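Local coordinates for protein subtilase cytotoxin, subunit B (Escherichia coli, PDB 3DWA) that forms the pentameric receptor-binding part of an AB5 toxin and probably attaches it to cell-surface glycans, including a non-human one, at residues 9-14 with 76-81; 16-21 with 31-36; 25-30 with 47-52; 81-86 with 94-99. All blocks are in the same frame, centred on the assembly; numbering follows the deposited sequence.

Contact 1 (9-14 with 76-81)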
loop_
_atom_site.group_PDB
_atom_site.type_symbol
_atom_site.label_atom_id
_atom_site.label_comp_id
_atom_site.label_asym_id
_atom_site.label_seq_id
_atom_site.Cartn_x
_atom_site.Cartn_y
_atom_site.Cartn_z
ATOM N N GLY C 9 -14.753 24.218 -6.224
ATOM C CA GLY C 9 -13.975 25.238 -5.532
ATOM C C GLY C 9 -12.676 24.595 -5.060
ATOM O O GLY C 9 -12.407 23.405 -5.316
HETATM N N MSE C 10 -11.883 25.349 -4.331
HETATM C CA MSE C 10 -10.685 24.791 -3.719
HETATM C C MSE C 10 -10.433 25.550 -2.432
HETATM O O MSE C 10 -10.938 26.652 -2.275
HETATM C CB MSE C 10 -9.497 24.955 -4.657
HETATM C CG MSE C 10 -9.305 26.383 -5.052
HETATM SE SE MSE C 10 -7.796 26.480 -6.200
HETATM C CE MSE C 10 -7.523 28.404 -6.329
ATOM N N PHE C 11 -9.687 24.953 -1.502
ATOM C CA PHE C 11 -9.237 25.664 -0.310
ATOM C C PHE C 11 -7.766 25.393 -0.200
ATOM O O PHE C 11 -7.353 24.217 -0.234
ATOM C CB PHE C 11 -9.976 25.173 0.944
ATOM C CG PHE C 11 -11.408 25.637 1.016
ATOM C CD1 PHE C 11 -11.707 26.956 1.309
ATOM C CD2 PHE C 11 -12.434 24.780 0.735
ATOM C CE1 PHE C 11 -13.025 27.402 1.357
ATOM C CE2 PHE C 11 -13.757 25.217 0.784
ATOM C CZ PHE C 11 -14.042 26.543 1.089
ATOM N N SER C 12 -6.971 26.464 -0.111
ATOM C CA SER C 12 -5.524 26.332 -0.066
ATOM C C SER C 12 -5.022 26.450 1.350
ATOM O O SER C 12 -5.727 27.056 2.199
ATOM C CB SER C 12 -4.833 27.367 -0.942
ATOM O OG SER C 12 -5.351 27.293 -2.234
ATOM N N GLY C 13 -3.821 25.879 1.585
ATOM C CA GLY C 13 -3.156 25.878 2.905
ATOM C C GLY C 13 -3.956 25.240 4.050
ATOM O O GLY C 13 -3.964 25.740 5.209
ATOM N N VAL C 14 -4.630 24.153 3.729
ATOM C CA VAL C 14 -5.444 23.396 4.640
ATOM C C VAL C 14 -4.627 22.289 5.306
ATOM O O VAL C 14 -3.863 21.572 4.626
ATOM C CB VAL C 14 -6.596 22.773 3.795
ATOM C CG1 VAL C 14 -7.446 21.766 4.555
ATOM C CG2 VAL C 14 -7.431 23.908 3.204
ATOM N N ILE C 76 -7.160 21.435 -1.025
ATOM C CA ILE C 76 -8.263 20.514 -1.225
ATOM C C ILE C 76 -9.087 21.049 -2.375
ATOM O O ILE C 76 -9.520 22.203 -2.339
ATOM C CB ILE C 76 -9.143 20.356 0.080
ATOM C CG1 ILE C 76 -8.549 19.273 1.001
ATOM C CG2 ILE C 76 -10.512 19.801 -0.228
ATOM C CD1 ILE C 76 -7.236 19.582 1.573
ATOM N N TYR C 77 -9.286 20.213 -3.397
ATOM C CA TYR C 77 -10.190 20.499 -4.519
ATOM C C TYR C 77 -11.476 19.747 -4.345
ATOM O O TYR C 77 -11.461 18.531 -4.127
ATOM C CB TYR C 77 -9.591 20.001 -5.812
ATOM C CG TYR C 77 -8.344 20.666 -6.264
ATOM C CD1 TYR C 77 -8.389 21.746 -7.148
ATOM C CD2 TYR C 77 -7.094 20.197 -5.851
ATOM C CE1 TYR C 77 -7.188 22.342 -7.602
ATOM C CE2 TYR C 77 -5.922 20.776 -6.295
ATOM C CZ TYR C 77 -5.979 21.840 -7.183
ATOM O OH TYR C 77 -4.800 22.403 -7.589
ATOM N N TYR C 78 -12.605 20.451 -4.455
ATOM C CA TYR C 78 -13.890 19.857 -4.124
ATOM C C TYR C 78 -14.985 20.279 -5.123
ATOM O O TYR C 78 -14.864 21.276 -5.816
ATOM C CB TYR C 78 -14.283 20.205 -2.663
ATOM C CG TYR C 78 -14.684 21.673 -2.487
ATOM C CD1 TYR C 78 -16.014 22.054 -2.556
ATOM C CD2 TYR C 78 -13.727 22.665 -2.308
ATOM C CE1 TYR C 78 -16.397 23.395 -2.435
ATOM C CE2 TYR C 78 -14.087 24.019 -2.178
ATOM C CZ TYR C 78 -15.425 24.369 -2.259
ATOM O OH TYR C 78 -15.812 25.678 -2.126
ATOM N N GLU C 79 -16.052 19.502 -5.176
ATOM C CA GLU C 79 -17.230 19.884 -5.921
ATOM C C GLU C 79 -18.459 19.828 -5.016
ATOM O O GLU C 79 -18.804 18.765 -4.534
ATOM C CB GLU C 79 -17.431 18.999 -7.124
ATOM C CG GLU C 79 -18.754 19.242 -7.733
ATOM C CD GLU C 79 -18.757 18.982 -9.183
ATOM O OE1 GLU C 79 -19.122 17.841 -9.576
ATOM O OE2 GLU C 79 -18.350 19.920 -9.915
ATOM N N PRO C 80 -19.121 20.983 -4.791
ATOM C CA PRO C 80 -20.320 21.001 -3.906
ATOM C C PRO C 80 -21.526 20.241 -4.488
ATOM O O PRO C 80 -21.608 20.040 -5.713
ATOM C CB PRO C 80 -20.661 22.497 -3.753
ATOM C CG PRO C 80 -19.644 23.280 -4.590
ATOM C CD PRO C 80 -18.773 22.303 -5.364
ATOM N N GLY C 81 -22.446 19.814 -3.626
ATOM C CA GLY C 81 -23.720 19.244 -4.074
ATOM C C GLY C 81 -23.671 17.869 -4.721
ATOM O O GLY C 81 -24.671 17.412 -5.285
HETATM O O HOH W 1 -13.701 27.804 -2.787
#

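Contact 2 (16-21 with 31-36)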
loop_
_atom_site.group_PDB
_atom_site.type_symbol
_atom_site.label_atom_id
_atom_site.label_comp_id
_atom_site.label_asym_id
_atom_site.label_seq_id
_atom_site.Cartn_x
_atom_site.Cartn_y
_atom_site.Cartn_z
ATOM N N ILE C 16 -5.112 18.741 7.035
ATOM C CA ILE C 16 -6.142 17.699 7.208
ATOM C C ILE C 16 -6.063 17.236 8.647
ATOM O O ILE C 16 -5.058 16.705 9.072
ATOM C CB ILE C 16 -6.004 16.464 6.205
ATOM C CG1 ILE C 16 -6.129 16.938 4.747
ATOM C CG2 ILE C 16 -7.051 15.321 6.563
ATOM C CD1 ILE C 16 -5.702 15.866 3.637
ATOM N N THR C 17 -7.130 17.446 9.387
ATOM C CA THR C 17 -7.144 17.234 10.832
ATOM C C THR C 17 -8.044 16.071 11.282
ATOM O O THR C 17 -7.875 15.566 12.386
ATOM C CB THR C 17 -7.613 18.535 11.559
ATOM O OG1 THR C 17 -8.894 18.935 11.053
ATOM C CG2 THR C 17 -6.630 19.679 11.291
ATOM N N GLN C 18 -9.003 15.666 10.460
ATOM C CA GLN C 18 -9.905 14.549 10.841
ATOM C C GLN C 18 -10.128 13.625 9.650
ATOM O O GLN C 18 -10.096 14.052 8.495
ATOM C CB GLN C 18 -11.288 15.018 11.360
ATOM C CG GLN C 18 -11.294 16.035 12.543
ATOM C CD GLN C 18 -10.727 15.463 13.836
ATOM O OE1 GLN C 18 -10.977 14.298 14.204
ATOM N NE2 GLN C 18 -9.929 16.272 14.518
ATOM N N PHE C 19 -10.387 12.364 9.952
ATOM C CA PHE C 19 -10.496 11.317 8.927
ATOM C C PHE C 19 -11.634 10.350 9.346
ATOM O O PHE C 19 -11.673 9.926 10.475
ATOM C CB PHE C 19 -9.161 10.583 8.843
ATOM C CG PHE C 19 -8.820 10.118 7.461
ATOM C CD1 PHE C 19 -7.878 10.802 6.718
ATOM C CD2 PHE C 19 -9.446 8.993 6.911
ATOM C CE1 PHE C 19 -7.553 10.381 5.418
ATOM C CE2 PHE C 19 -9.121 8.550 5.636
ATOM C CZ PHE C 19 -8.172 9.245 4.885
ATOM N N HIS C 20 -12.593 10.082 8.466
ATOM C CA HIS C 20 -13.645 9.095 8.745
ATOM C C HIS C 20 -13.747 8.172 7.542
ATOM O O HIS C 20 -13.574 8.607 6.421
ATOM C CB HIS C 20 -15.006 9.782 8.970
ATOM C CG HIS C 20 -16.183 8.848 8.934
ATOM N ND1 HIS C 20 -17.093 8.827 7.892
ATOM C CD2 HIS C 20 -16.588 7.892 9.804
ATOM C CE1 HIS C 20 -17.999 7.894 8.121
ATOM N NE2 HIS C 20 -17.717 7.309 9.275
ATOM N N THR C 21 -14.055 6.909 7.784
ATOM C CA THR C 21 -14.245 5.950 6.731
ATOM C C THR C 21 -15.476 5.136 7.078
ATOM O O THR C 21 -15.694 4.793 8.254
ATOM C CB THR C 21 -12.973 5.078 6.598
ATOM O OG1 THR C 21 -12.807 4.642 5.253
ATOM C CG2 THR C 21 -12.899 3.912 7.603
ATOM N N CYS C 31 -14.153 10.521 4.315
ATOM C CA CYS C 31 -14.406 11.939 4.381
ATOM C C CYS C 31 -13.240 12.505 5.186
ATOM O O CYS C 31 -12.792 11.888 6.143
ATOM C CB CYS C 31 -15.785 12.208 5.056
ATOM S SG CYS C 31 -16.330 13.985 4.971
ATOM N N ILE C 32 -12.705 13.643 4.764
ATOM C CA ILE C 32 -11.685 14.338 5.560
ATOM C C ILE C 32 -12.219 15.678 6.060
ATOM O O ILE C 32 -13.110 16.241 5.458
ATOM C CB ILE C 32 -10.401 14.585 4.743
ATOM C CG1 ILE C 32 -10.743 15.303 3.438
ATOM C CG2 ILE C 32 -9.670 13.257 4.470
ATOM C CD1 ILE C 32 -9.538 15.639 2.595
ATOM N N GLU C 33 -11.676 16.175 7.169
ATOM C CA GLU C 33 -11.920 17.552 7.552
ATOM C C GLU C 33 -10.570 18.228 7.633
ATOM O O GLU C 33 -9.573 17.621 8.023
ATOM C CB GLU C 33 -12.688 17.643 8.868
ATOM C CG GLU C 33 -13.013 19.078 9.340
ATOM C CD GLU C 33 -12.848 19.208 10.860
ATOM O OE1 GLU C 33 -13.482 18.414 11.613
ATOM O OE2 GLU C 33 -12.053 20.072 11.301
ATOM N N GLY C 34 -10.501 19.462 7.161
ATOM C CA GLY C 34 -9.270 20.216 7.278
ATOM C C GLY C 34 -9.559 21.612 7.784
ATOM O O GLY C 34 -10.689 22.059 7.701
ATOM N N LYS C 35 -8.532 22.277 8.321
ATOM C CA LYS C 35 -8.626 23.660 8.818
ATOM C C LYS C 35 -7.690 24.590 8.027
ATOM O O LYS C 35 -6.497 24.327 7.876
ATOM C CB LYS C 35 -8.180 23.743 10.277
ATOM C CG LYS C 35 -9.031 23.064 11.322
ATOM C CD LYS C 35 -10.176 23.932 11.750
ATOM C CE LYS C 35 -10.976 23.183 12.791
ATOM N NZ LYS C 35 -12.364 23.746 12.892
ATOM N N GLN C 36 -8.224 25.702 7.578
ATOM C CA GLN C 36 -7.394 26.766 7.028
ATOM C C GLN C 36 -6.756 27.582 8.141
ATOM O O GLN C 36 -7.032 27.315 9.309
ATOM C CB GLN C 36 -8.234 27.651 6.103
ATOM C CG GLN C 36 -8.783 26.837 4.958
ATOM C CD GLN C 36 -9.391 27.668 3.880
ATOM O OE1 GLN C 36 -10.605 27.874 3.867
ATOM N NE2 GLN C 36 -8.563 28.133 2.950
#

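Contact 3 (25-30 with 47-52)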
loop_
_atom_site.group_PDB
_atom_site.type_symbol
_atom_site.label_atom_id
_atom_site.label_comp_id
_atom_site.label_asym_id
_atom_site.label_seq_id
_atom_site.Cartn_x
_atom_site.Cartn_y
_atom_site.Cartn_z
ATOM N N ASP C 25 -24.598 2.055 0.694
ATOM C CA ASP C 25 -25.061 1.472 -0.585
ATOM C C ASP C 25 -24.026 0.555 -1.289
ATOM O O ASP C 25 -23.739 0.679 -2.491
ATOM C CB ASP C 25 -25.577 2.584 -1.508
ATOM C CG ASP C 25 -26.413 2.048 -2.680
ATOM O OD1 ASP C 25 -27.244 1.133 -2.449
ATOM O OD2 ASP C 25 -26.242 2.547 -3.817
ATOM N N ASN C 26 -23.446 -0.347 -0.501
ATOM C CA ASN C 26 -22.383 -1.248 -0.962
ATOM C C ASN C 26 -21.095 -0.549 -1.450
ATOM O O ASN C 26 -20.278 -1.177 -2.096
ATOM C CB ASN C 26 -22.915 -2.174 -2.074
ATOM C CG ASN C 26 -22.308 -3.534 -2.017
ATOM O OD1 ASN C 26 -22.352 -4.185 -0.968
ATOM N ND2 ASN C 26 -21.740 -3.991 -3.128
ATOM N N LYS C 27 -20.908 0.731 -1.132
ATOM C CA LYS C 27 -19.754 1.489 -1.612
ATOM C C LYS C 27 -18.890 2.021 -0.467
ATOM O O LYS C 27 -19.403 2.757 0.376
ATOM C CB LYS C 27 -20.242 2.688 -2.449
ATOM C CG LYS C 27 -20.248 2.429 -3.937
ATOM C CD LYS C 27 -21.647 2.398 -4.541
ATOM C CE LYS C 27 -21.604 1.730 -5.928
ATOM N NZ LYS C 27 -20.659 0.531 -5.923
ATOM N N PRO C 28 -17.581 1.663 -0.431
ATOM C CA PRO C 28 -16.743 2.283 0.580
ATOM C C PRO C 28 -16.625 3.800 0.311
ATOM O O PRO C 28 -16.621 4.212 -0.843
ATOM C CB PRO C 28 -15.377 1.623 0.340
ATOM C CG PRO C 28 -15.405 1.200 -1.084
ATOM C CD PRO C 28 -16.802 0.723 -1.273
ATOM N N TYR C 29 -16.551 4.611 1.373
ATOM C CA TYR C 29 -16.219 6.055 1.220
ATOM C C TYR C 29 -15.296 6.507 2.356
ATOM O O TYR C 29 -15.130 5.791 3.346
ATOM C CB TYR C 29 -17.491 6.960 1.210
ATOM C CG TYR C 29 -18.142 7.057 2.571
ATOM C CD1 TYR C 29 -17.742 8.033 3.518
ATOM C CD2 TYR C 29 -19.150 6.202 2.906
ATOM C CE1 TYR C 29 -18.325 8.086 4.780
ATOM C CE2 TYR C 29 -19.752 6.242 4.138
ATOM C CZ TYR C 29 -19.343 7.203 5.068
ATOM O OH TYR C 29 -19.944 7.202 6.287
ATOM N N PHE C 30 -14.672 7.672 2.189
ATOM C CA PHE C 30 -13.975 8.324 3.298
ATOM C C PHE C 30 -14.283 9.821 3.202
ATOM O O PHE C 30 -14.654 10.324 2.135
ATOM C CB PHE C 30 -12.439 8.005 3.309
ATOM C CG PHE C 30 -11.646 8.765 2.268
ATOM C CD1 PHE C 30 -11.016 9.972 2.601
ATOM C CD2 PHE C 30 -11.509 8.263 0.960
ATOM C CE1 PHE C 30 -10.319 10.706 1.626
ATOM C CE2 PHE C 30 -10.825 8.982 -0.006
ATOM C CZ PHE C 30 -10.205 10.202 0.333
HETATM N N MSE C 47 -16.200 8.669 -2.680
HETATM C CA MSE C 47 -16.867 7.391 -2.667
HETATM C C MSE C 47 -16.408 6.547 -3.850
HETATM O O MSE C 47 -16.267 7.052 -4.974
HETATM C CB MSE C 47 -18.376 7.577 -2.740
HETATM C CG MSE C 47 -19.174 6.264 -2.756
HETATM SE SE MSE C 47 -21.034 6.803 -2.467
HETATM C CE MSE C 47 -20.757 8.201 -1.069
ATOM N N LYS C 48 -16.154 5.268 -3.586
ATOM C CA LYS C 48 -15.645 4.364 -4.613
ATOM C C LYS C 48 -16.768 3.987 -5.586
ATOM O O LYS C 48 -17.873 3.700 -5.156
ATOM C CB LYS C 48 -15.061 3.112 -3.954
ATOM C CG LYS C 48 -14.233 2.240 -4.868
ATOM C CD LYS C 48 -13.752 1.022 -4.093
ATOM C CE LYS C 48 -12.963 0.012 -4.913
ATOM N NZ LYS C 48 -12.821 -1.283 -4.108
ATOM N N ASN C 49 -16.463 3.975 -6.883
ATOM C CA ASN C 49 -17.459 3.691 -7.941
ATOM C C ASN C 49 -18.725 4.577 -7.923
ATOM O O ASN C 49 -19.762 4.196 -8.461
ATOM C CB ASN C 49 -17.902 2.207 -7.919
ATOM C CG ASN C 49 -16.721 1.221 -7.953
ATOM O OD1 ASN C 49 -16.702 0.223 -7.195
ATOM N ND2 ASN C 49 -15.741 1.494 -8.815
ATOM N N SER C 50 -18.656 5.739 -7.290
ATOM C CA SER C 50 -19.785 6.675 -7.296
ATOM C C SER C 50 -20.074 7.137 -8.736
ATOM O O SER C 50 -19.613 6.516 -9.733
ATOM C CB SER C 50 -19.437 7.906 -6.444
ATOM O OG SER C 50 -18.356 8.650 -7.010
ATOM N N SER C 51 -20.817 8.240 -8.829
ATOM C CA SER C 51 -20.938 9.033 -10.029
ATOM C C SER C 51 -19.562 9.372 -10.620
ATOM O O SER C 51 -18.742 8.482 -10.828
ATOM C CB SER C 51 -21.759 10.310 -9.729
ATOM O OG SER C 51 -21.993 11.108 -10.897
ATOM N N VAL C 52 -19.320 10.652 -10.887
ATOM C CA VAL C 52 -18.267 11.074 -11.820
ATOM C C VAL C 52 -16.830 11.135 -11.230
ATOM O O VAL C 52 -15.864 10.901 -11.951
ATOM C CB VAL C 52 -18.729 12.351 -12.597
ATOM C CG1 VAL C 52 -19.927 13.024 -11.872
ATOM C CG2 VAL C 52 -17.607 13.343 -12.840
#

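Contact 4 (81-86 with 94-99)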
loop_
_atom_site.group_PDB
_atom_site.type_symbol
_atom_site.label_atom_id
_atom_site.label_comp_id
_atom_site.label_asym_id
_atom_site.label_seq_id
_atom_site.Cartn_x
_atom_site.Cartn_y
_atom_site.Cartn_z
ATOM N N GLY C 81 -22.446 19.814 -3.626
ATOM C CA GLY C 81 -23.720 19.244 -4.074
ATOM C C GLY C 81 -23.671 17.869 -4.721
ATOM O O GLY C 81 -24.671 17.412 -5.285
ATOM N N VAL C 82 -22.525 17.189 -4.626
ATOM C CA VAL C 82 -22.381 15.880 -5.269
ATOM C C VAL C 82 -23.148 14.798 -4.513
ATOM O O VAL C 82 -23.877 14.017 -5.123
ATOM C CB VAL C 82 -20.892 15.493 -5.525
ATOM C CG1 VAL C 82 -20.788 14.127 -6.189
ATOM C CG2 VAL C 82 -20.238 16.521 -6.418
ATOM N N TRP C 83 -23.013 14.756 -3.191
ATOM C CA TRP C 83 -23.726 13.740 -2.405
ATOM C C TRP C 83 -25.115 14.279 -2.076
ATOM O O TRP C 83 -25.246 15.471 -1.784
ATOM C CB TRP C 83 -22.925 13.339 -1.151
ATOM C CG TRP C 83 -21.447 13.151 -1.496
ATOM C CD1 TRP C 83 -20.396 13.857 -1.003
ATOM C CD2 TRP C 83 -20.901 12.229 -2.447
ATOM N NE1 TRP C 83 -19.220 13.420 -1.574
ATOM C CE2 TRP C 83 -19.504 12.432 -2.472
ATOM C CE3 TRP C 83 -21.455 11.238 -3.276
ATOM C CZ2 TRP C 83 -18.656 11.696 -3.308
ATOM C CZ3 TRP C 83 -20.609 10.515 -4.098
ATOM C CH2 TRP C 83 -19.224 10.750 -4.105
ATOM N N THR C 84 -26.130 13.412 -2.127
ATOM C CA THR C 84 -27.540 13.861 -2.055
ATOM C C THR C 84 -28.367 13.241 -0.917
ATOM O O THR C 84 -29.318 13.867 -0.432
ATOM C CB THR C 84 -28.300 13.703 -3.406
ATOM O OG1 THR C 84 -28.303 12.334 -3.803
ATOM C CG2 THR C 84 -27.640 14.506 -4.495
ATOM N N TYR C 85 -28.000 12.037 -0.472
ATOM C CA TYR C 85 -28.705 11.392 0.644
ATOM C C TYR C 85 -28.676 12.356 1.845
ATOM O O TYR C 85 -27.610 12.631 2.376
ATOM C CB TYR C 85 -28.073 10.019 0.964
ATOM C CG TYR C 85 -28.813 9.188 2.001
ATOM C CD1 TYR C 85 -30.138 8.788 1.796
ATOM C CD2 TYR C 85 -28.177 8.804 3.194
ATOM C CE1 TYR C 85 -30.817 8.029 2.761
ATOM C CE2 TYR C 85 -28.833 8.051 4.161
ATOM C CZ TYR C 85 -30.158 7.670 3.945
ATOM O OH TYR C 85 -30.804 6.936 4.912
ATOM N N PRO C 86 -29.864 12.871 2.271
ATOM C CA PRO C 86 -29.944 13.908 3.323
ATOM C C PRO C 86 -29.286 13.579 4.683
ATOM O O PRO C 86 -28.579 14.424 5.212
ATOM C CB PRO C 86 -31.468 14.172 3.467
ATOM C CG PRO C 86 -32.066 13.694 2.193
ATOM C CD PRO C 86 -31.208 12.501 1.774
ATOM N N SER C 94 -21.933 17.542 1.379
ATOM C CA SER C 94 -22.304 17.228 0.001
ATOM C C SER C 94 -21.101 17.279 -0.922
ATOM O O SER C 94 -21.225 16.881 -2.083
ATOM C CB SER C 94 -23.389 18.196 -0.517
ATOM O OG SER C 94 -22.828 19.403 -1.008
ATOM N N ASN C 95 -19.954 17.778 -0.418
ATOM C CA ASN C 95 -18.747 17.972 -1.226
ATOM C C ASN C 95 -18.056 16.683 -1.632
ATOM O O ASN C 95 -17.720 15.874 -0.784
ATOM C CB ASN C 95 -17.695 18.879 -0.552
ATOM C CG ASN C 95 -18.226 20.289 -0.209
ATOM O OD1 ASN C 95 -19.184 20.782 -0.821
ATOM N ND2 ASN C 95 -17.618 20.917 0.811
ATOM N N ALA C 96 -17.808 16.521 -2.933
ATOM C CA ALA C 96 -16.900 15.487 -3.406
ATOM C C ALA C 96 -15.494 16.029 -3.364
ATOM O O ALA C 96 -15.262 17.185 -3.698
ATOM C CB ALA C 96 -17.261 15.048 -4.856
ATOM N N LEU C 97 -14.553 15.185 -2.933
ATOM C CA LEU C 97 -13.115 15.429 -3.059
ATOM C C LEU C 97 -12.675 15.078 -4.475
ATOM O O LEU C 97 -12.929 13.967 -4.962
ATOM C CB LEU C 97 -12.355 14.549 -2.039
ATOM C CG LEU C 97 -10.840 14.781 -1.934
ATOM C CD1 LEU C 97 -10.469 16.265 -1.753
ATOM C CD2 LEU C 97 -10.190 13.856 -0.861
ATOM N N VAL C 98 -12.009 16.005 -5.140
ATOM C CA VAL C 98 -11.724 15.835 -6.557
ATOM C C VAL C 98 -10.263 16.021 -6.872
ATOM O O VAL C 98 -9.856 15.895 -8.029
ATOM C CB VAL C 98 -12.705 16.689 -7.505
ATOM C CG1 VAL C 98 -14.151 16.462 -7.110
ATOM C CG2 VAL C 98 -12.379 18.215 -7.538
ATOM N N GLY C 99 -9.461 16.276 -5.841
ATOM C CA GLY C 99 -8.050 16.514 -6.050
ATOM C C GLY C 99 -7.328 17.025 -4.818
ATOM O O GLY C 99 -7.968 17.489 -3.875
#

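Contact 1 (9-14 with 76-81)
Strands 10-12 and 76-79 run antiparallel, their axes 4.9 Å apart at closest approach, with Met10 facing Tyr77 in a non-hydrogen-bonded pair and Phe11 facing Ile76 in a hydrogen-bonded one. Phe11 and Ile76 exchange N-H...O bonds in both directions, and Gly9 and Tyr78 do the same two residues along. The bond from Tyr78 N to Gly9 O, 3.1 Å, is almost straight. On the face carrying Phe11, the Tyr78 ring lies over the backbone of Gly9, whose N sits above the ring centre. Tyr78 reaches that place because its CG stands between its own N and carbonyl carbon (chi1 72°), which brings the ring over this residue just before strand 10-12. The Phe11 ring is nearly parallel to that of Tyr78, planes 8° apart, but with little overlap; Phe11 CE2 and Tyr78 CE2 meet tightly at 3.2 Å. A water ties Tyr78 OH to Met10 O, donating to the carbonyl at 3.0 Å. Beyond the corner at Gly13, Val14 CG1 packs across Ile76 CD1 at 3.7 Å. On the other face, the selenium of selenomethionine Met10 lies obliquely 5.3 Å from the centroid of the Tyr77 ring, a Met-aromatic contact; Tyr77 OH itself bonds to Pro112 O. Gly13 and Val14 together oppose Val74 in a G1 beta bulge, where strand 10-12 turns the corner into strand 14-24.

Contact 2 (16-21 with 31-36)
Strands 16-21 and 31-35 are antiparallel, 156° between their directions, and the register slips by one residue where Thr17 and Gln18 both oppose Glu33. Glu33 O takes the N-H of each, Thr17 N at 2.8 Å and Gln18 N at 3.2 Å, and Thr17 OG1 adds a weak third bond. Past the slip, two backbone bonds join His20 and Cys31. On the face carrying Glu33, the side chains of Glu33 and Gln18 run together in the same direction, with Glu33 OE1 3.4 Å from Gln18 CG. A bend at chi2 (-65°) turns the Gln18 amide away from strand 31-35, and its OE1 bonds to Thr102 OG1 of a neighbouring subunit. The opposite face is apolar: Ile32 CG2 meets the Phe19 ring obliquely at CE1, 3.7 Å away, and Ile16 CG2 touches Ile32 CB at 3.9 Å. Helix 57-70 covers this side, with Phe67 on Ile16 and Ala64 on Phe19. Cys31 is disulfide-bonded to Cys45 of the next strand. The slip is a classic beta bulge in the hairpin 14-24/27-35, whose first strand pairs at His20 and Thr21 with a strand of the neighbouring subunit, carrying the sheet across the pentamer interface.

Contact 3 (25-30 with 47-52)
Pro28 presses the CG of its ring against the aliphatic chain of Lys48, crossing it at a slant, with CG 3.4 Å from Lys48 CD and 3.5 Å from Lys48 CB, closer than usual for carbons. Lys48 can lie there because its CG is anti to its backbone N (chi1 -167°) and the rest of the chain is extended, so the methylenes pass the proline while the amine is carried away. Phe57 of helix 57-70 touches both residues. The backbones are joined by one bond, Lys48 N to Pro28 O, 3.0 Å long and straight at 179°. Beside it Tyr29 and Met47 form a non-hydrogen-bonded antiparallel pair, with Tyr29 CB 4.1 Å from Met47 CB; the Tyr29 hydroxyl is engaged by Trp2 NE1 of a neighbouring subunit. Selenomethionine Met47 crosses Lys27 at about a right angle, its CG 3.7 Å from Lys27 CB. The Lys27 chain kinks at its second and fourth torsions and passes the carbonyl of Lys48, CG 3.0 Å from Lys48 O, to bring NZ to 3.8 Å from Asn49 CB in the type II turn Met47-Ser50. Lys48 thus contributes hydrocarbon rather than charge, and Lys27 meets the turn mainly through methylenes. A single backbone bond, flanked by methylenes, ring carbons and a carbonyl, seats the turn after strand 41-47 against the start of strand 27-35 without relying on a side-chain polar bond.

Contact 4 (81-86 with 94-99)
The Trp83 indole directs its edge at Asn95, with NE1 giving Asn95 O a weak bond of 3.0 Å close to the ring plane; Cys45 O is a second, also weak, acceptor. Over one face of the indole lies Val82 CG1, offset toward the rim, while Ala96 CA lies obliquely to the ring and Ala96 CB is 3.9 Å from Trp83 CZ2. That same methyl fits against Val82, 3.7 Å from CG2, and so is shared by the two residues. Ser94 holds the 81-83 backbone with both its oxygens. Its carbonyl accepts Trp83 N at 3.0 Å in a nearly straight bond (171°), with Val82 N as a weaker second donor. Its hydroxyl oxygen, held between the serine N and carbonyl carbon (chi1 84°), takes Gly81 N at 2.7 Å. Three successive amides of 81-83 are thereby directed onto one serine, which pins the loop at the point where it leaves the sheet. Outside the pair, Trp83 rests on Ser50. The contact closes the excursion between strands 73-79 and 96-102: the loop continues from Trp83 to Tyr85, the N-cap of helix 86-91, and the chain returns from that helix through Ser94 into strand 96-102, which pairs antiparallel with strand 73-79.

In the fold
All four contacts reach one curled antiparallel sheet, consistent with the OB fold of AB5 toxin B subunits. Contacts 1 and 2, with centres about 12 Å apart, meet where Gln36 NE2 hydrogen-bonds to Ser12 O, 3.1 Å away, and Val14 packs on Gly34. Contact 4 follows directly from contact 1 through the shared Gly81, and Tyr77 O accepts a hydrogen bond from Val98 N, 2.8 Å away, between their strands. Contacts 2 and 3 divide strand 27-35; Phe19 and Phe30 bring their rings together, and both contacts touch the same neighbouring subunit. Trp83 CH2, 3.6 Å from Met47 CB, joins contact 4 to contact 3, about 11 Å away between centres. Contacts 1 and 3 lie farthest apart, about 19 Å between centres.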